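PDB 6QPS: polysaccharide Lyase Family 6 from Bacteroides cellulosilyticus, which probably cleaves alginate by beta-elimination as a lyase specific for mannuronic acid, and binds calcium. Local coordinates for residues I62-K67 with I74-E79. Sequence-based numbering, arbitrary orientation.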
ATOM      1  N   ILE A  62     -12.805  -9.620  21.433  1.00 16.46           N
ATOM      2  CA  ILE A  62     -14.004  -8.805  21.263  1.00 14.20           C
ATOM      3  C   ILE A  62     -14.502  -8.953  19.832  1.00 14.96           C
ATOM      4  O   ILE A  62     -13.715  -8.930  18.878  1.00 13.38           O
ATOM      5  CB  ILE A  62     -13.751  -7.332  21.648  1.00 13.96           C
ATOM      6  CG1 ILE A  62     -14.973  -6.456  21.360  1.00 16.87           C
ATOM      7  CG2 ILE A  62     -12.515  -6.786  20.922  1.00 15.61           C
ATOM      8  CD1 ILE A  62     -14.844  -5.021  21.896  1.00 17.15           C
ATOM      9  N   ASN A  63     -15.807  -9.152  19.691  1.00 13.57           N
ATOM     10  CA  ASN A  63     -16.463  -9.285  18.399  1.00 11.13           C
ATOM     11  C   ASN A  63     -17.391  -8.101  18.182  1.00 12.27           C
ATOM     12  O   ASN A  63     -18.065  -7.655  19.112  1.00 13.05           O
ATOM     13  CB  ASN A  63     -17.281 -10.585  18.345  1.00 12.68           C
ATOM     14  CG  ASN A  63     -16.430 -11.825  18.527  1.00 17.18           C
ATOM     15  OD1 ASN A  63     -15.356 -11.947  17.930  1.00 16.21           O
ATOM     16  ND2 ASN A  63     -16.913 -12.767  19.341  1.00 21.17           N
ATOM     17  N   PHE A  64     -17.447  -7.622  16.942  1.00 11.78           N
ATOM     18  CA  PHE A  64     -18.395  -6.595  16.506  1.00 10.74           C
ATOM     19  C   PHE A  64     -19.173  -7.220  15.365  1.00 10.33           C
ATOM     20  O   PHE A  64     -18.620  -7.438  14.280  1.00 11.83           O
ATOM     21  CB  PHE A  64     -17.648  -5.344  16.053  1.00 11.70           C
ATOM     22  CG  PHE A  64     -18.534  -4.182  15.637  1.00  9.67           C
ATOM     23  CD1 PHE A  64     -19.883  -4.116  15.977  1.00 11.82           C
ATOM     24  CD2 PHE A  64     -17.987  -3.143  14.898  1.00 12.26           C
ATOM     25  CE1 PHE A  64     -20.669  -3.029  15.574  1.00 13.74           C
ATOM     26  CE2 PHE A  64     -18.759  -2.056  14.504  1.00 11.49           C
ATOM     27  CZ  PHE A  64     -20.096  -1.993  14.862  1.00 12.71           C
ATOM     28  N   THR A  65     -20.435  -7.546  15.616  1.00 11.37           N
ATOM     29  CA  THR A  65     -21.256  -8.195  14.607  1.00 10.51           C
ATOM     30  C   THR A  65     -22.666  -7.636  14.618  1.00 12.98           C
ATOM     31  O   THR A  65     -23.146  -7.101  15.615  1.00 16.09           O
ATOM     32  CB  THR A  65     -21.267  -9.730  14.774  1.00 13.24           C
ATOM     33  OG1 THR A  65     -21.891 -10.345  13.642  1.00 12.62           O
ATOM     34  CG2 THR A  65     -21.987 -10.162  16.039  1.00 15.49           C
ATOM     35  N   GLY A  66     -23.325  -7.770  13.484  1.00 13.22           N
ATOM     36  CA  GLY A  66     -24.669  -7.262  13.318  1.00 14.07           C
ATOM     37  C   GLY A  66     -24.965  -7.092  11.845  1.00 13.73           C
ATOM     38  O   GLY A  66     -24.121  -7.356  10.984  1.00 12.75           O
ATOM     39  N   LYS A  67     -26.184  -6.637  11.565  1.00 15.17           N
ATOM     40  CA  LYS A  67     -26.588  -6.359  10.185  1.00 17.30           C
ATOM     41  C   LYS A  67     -27.189  -4.964  10.067  1.00 17.02           C
ATOM     42  O   LYS A  67     -28.385  -4.757  10.284  1.00 17.55           O
ATOM     43  CB  LYS A  67     -27.512  -7.422   9.646  1.00 23.73           C
ATOM     44  CG  LYS A  67     -26.941  -8.823   9.723  1.00 34.49           C
ATOM     45  CD  LYS A  67     -27.980  -9.874   9.335  1.00 44.93           C
ATOM     46  CE  LYS A  67     -29.302  -9.651  10.066  1.00 51.80           C
ATOM     47  NZ  LYS A  67     -29.298 -10.288  11.416  1.00 55.42           N
ATOM     48  N   ILE A  74     -24.520   0.267  11.487  1.00 12.75           N
ATOM     49  CA  ILE A  74     -24.353   0.160  12.942  1.00 13.39           C
ATOM     50  C   ILE A  74     -22.965   0.698  13.279  1.00 11.66           C
ATOM     51  O   ILE A  74     -21.975   0.274  12.670  1.00 11.94           O
ATOM     52  CB  ILE A  74     -24.502  -1.306  13.399  1.00 12.62           C
ATOM     53  CG1 ILE A  74     -25.896  -1.835  13.039  1.00 15.26           C
ATOM     54  CG2 ILE A  74     -24.260  -1.437  14.889  1.00 12.24           C
ATOM     55  CD1 ILE A  74     -26.063  -3.360  13.212  1.00 15.83           C
ATOM     56  N   VAL A  75     -22.879   1.631  14.233  1.00 12.43           N
ATOM     57  CA  VAL A  75     -21.666   2.420  14.443  1.00 11.23           C
ATOM     58  C   VAL A  75     -21.103   2.194  15.840  1.00 11.57           C
ATOM     59  O   VAL A  75     -21.849   2.175  16.823  1.00 14.05           O
ATOM     60  CB  VAL A  75     -21.961   3.924  14.241  1.00 13.69           C
ATOM     61  CG1 VAL A  75     -20.716   4.773  14.528  1.00 14.97           C
ATOM     62  CG2 VAL A  75     -22.501   4.194  12.831  1.00 15.04           C
ATOM     63  N   TRP A  76     -19.784   2.028  15.920  1.00 12.67           N
ATOM     64  CA  TRP A  76     -19.040   1.975  17.177  1.00 12.41           C
ATOM     65  C   TRP A  76     -18.098   3.167  17.142  1.00 11.32           C
ATOM     66  O   TRP A  76     -17.266   3.259  16.237  1.00 12.01           O
ATOM     67  CB  TRP A  76     -18.271   0.655  17.265  1.00 11.08           C
ATOM     68  CG  TRP A  76     -17.434   0.480  18.515  1.00 11.80           C
ATOM     69  CD1 TRP A  76     -17.575   1.130  19.703  1.00 14.71           C
ATOM     70  CD2 TRP A  76     -16.321  -0.409  18.670  1.00 12.04           C
ATOM     71  NE1 TRP A  76     -16.609   0.698  20.596  1.00 15.90           N
ATOM     72  CE2 TRP A  76     -15.842  -0.258  19.982  1.00 13.95           C
ATOM     73  CE3 TRP A  76     -15.710  -1.354  17.833  1.00 14.58           C
ATOM     74  CZ2 TRP A  76     -14.767  -0.985  20.469  1.00 15.07           C
ATOM     75  CZ3 TRP A  76     -14.637  -2.070  18.327  1.00 17.87           C
ATOM     76  CH2 TRP A  76     -14.181  -1.879  19.631  1.00 16.36           C
ATOM     77  N   ARG A  77     -18.257   4.105  18.075  1.00 12.66           N
ATOM     78  CA  ARG A  77     -17.546   5.372  17.973  1.00 13.02           C
ATOM     79  C   ARG A  77     -17.258   5.975  19.343  1.00 12.03           C
ATOM     80  O   ARG A  77     -17.875   5.630  20.354  1.00 12.92           O
ATOM     81  CB  ARG A  77     -18.349   6.387  17.142  1.00 12.85           C
ATOM     82  CG  ARG A  77     -19.675   6.846  17.763  1.00 15.69           C
ATOM     83  CD  ARG A  77     -20.341   7.909  16.875  1.00 19.41           C
ATOM     84  NE  ARG A  77     -21.716   8.197  17.248  1.00 26.53           N
ATOM     85  CZ  ARG A  77     -22.066   9.061  18.195  1.00 31.06           C
ATOM     86  NH1 ARG A  77     -21.138   9.714  18.883  1.00 29.79           N
ATOM     87  NH2 ARG A  77     -23.346   9.271  18.461  1.00 34.66           N
ATOM     88  N   ALA A  78     -16.312   6.909  19.349  1.00 14.36           N
ATOM     89  CA  ALA A  78     -16.091   7.756  20.512  1.00 14.95           C
ATOM     90  C   ALA A  78     -17.161   8.838  20.592  1.00 17.09           C
ATOM     91  O   ALA A  78     -17.582   9.388  19.569  1.00 18.77           O
ATOM     92  CB  ALA A  78     -14.721   8.428  20.403  1.00 18.39           C
ATOM     93  N   GLU A  79     -17.574   9.175  21.824  1.00 15.97           N
ATOM     94  CA  GLU A  79     -18.464  10.316  22.009  1.00 18.00           C
ATOM     95  C   GLU A  79     -17.799  11.600  21.525  1.00 20.82           C
ATOM     96  O   GLU A  79     -18.428  12.428  20.856  1.00 21.01           O
ATOM     97  CB  GLU A  79     -18.861  10.425  23.482  1.00 18.88           C
ATOM     98  CG  GLU A  79     -19.848  11.549  23.780  1.00 21.49           C
ATOM     99  CD  GLU A  79     -20.281  11.572  25.241  1.00 29.77           C
ATOM    100  OE1 GLU A  79     -19.408  11.653  26.123  1.00 34.17           O
ATOM    101  OE2 GLU A  79     -21.495  11.508  25.504  1.00 40.39           O
TER
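Aromatic and aliphatic side chains from two walls of a right-handed parallel beta-helix, the fold of family 6 polysaccharide lyases, meet here in the interior of the solenoid near its N-terminal end. The strands 62-67 and 74-78 follow one another in the chain and run nearly antiparallel, at 154°, but their axes stay 8.7 Å apart, too far for sheet pairing; 62-67 pairs instead through backbone bonds with strand 90-95 of the next turn, and 74-78 lies between strands 48-51 and 99-111. I62 and F64 from one wall meet I74 and W76 from the other. F64 and W76 form an offset edge-to-face pair, with the indole edge turned toward the phenyl face, planes at 78° and the centroids of the phenyl ring and the six-membered ring of W76 6.0 Å apart. Both side chains leave their strands toward the opposite wall and, with CG anti to the backbone N (chi1 -177° for F64), slide past each other in opposite directions, leaving F64 CE2 3.9 Å from W76 CB. At the far end of the indole, I62 extends to meet W76 CH2 with its CD1, at 3.9 Å. I74 meets the phenyl ring at its edge: CG2 lies in the ring plane, 4.0 Å from F64 CE1. L38 of the helix 31-40, which covers this end of the solenoid, touches I62, F64 and W76, while L101 of the following turn packs on both rings. Toward the turn between the strands the backbones draw closer, and the tip of I74 reaches the main chain at G66 and K67, its CD1 3.7 Å from K67 N.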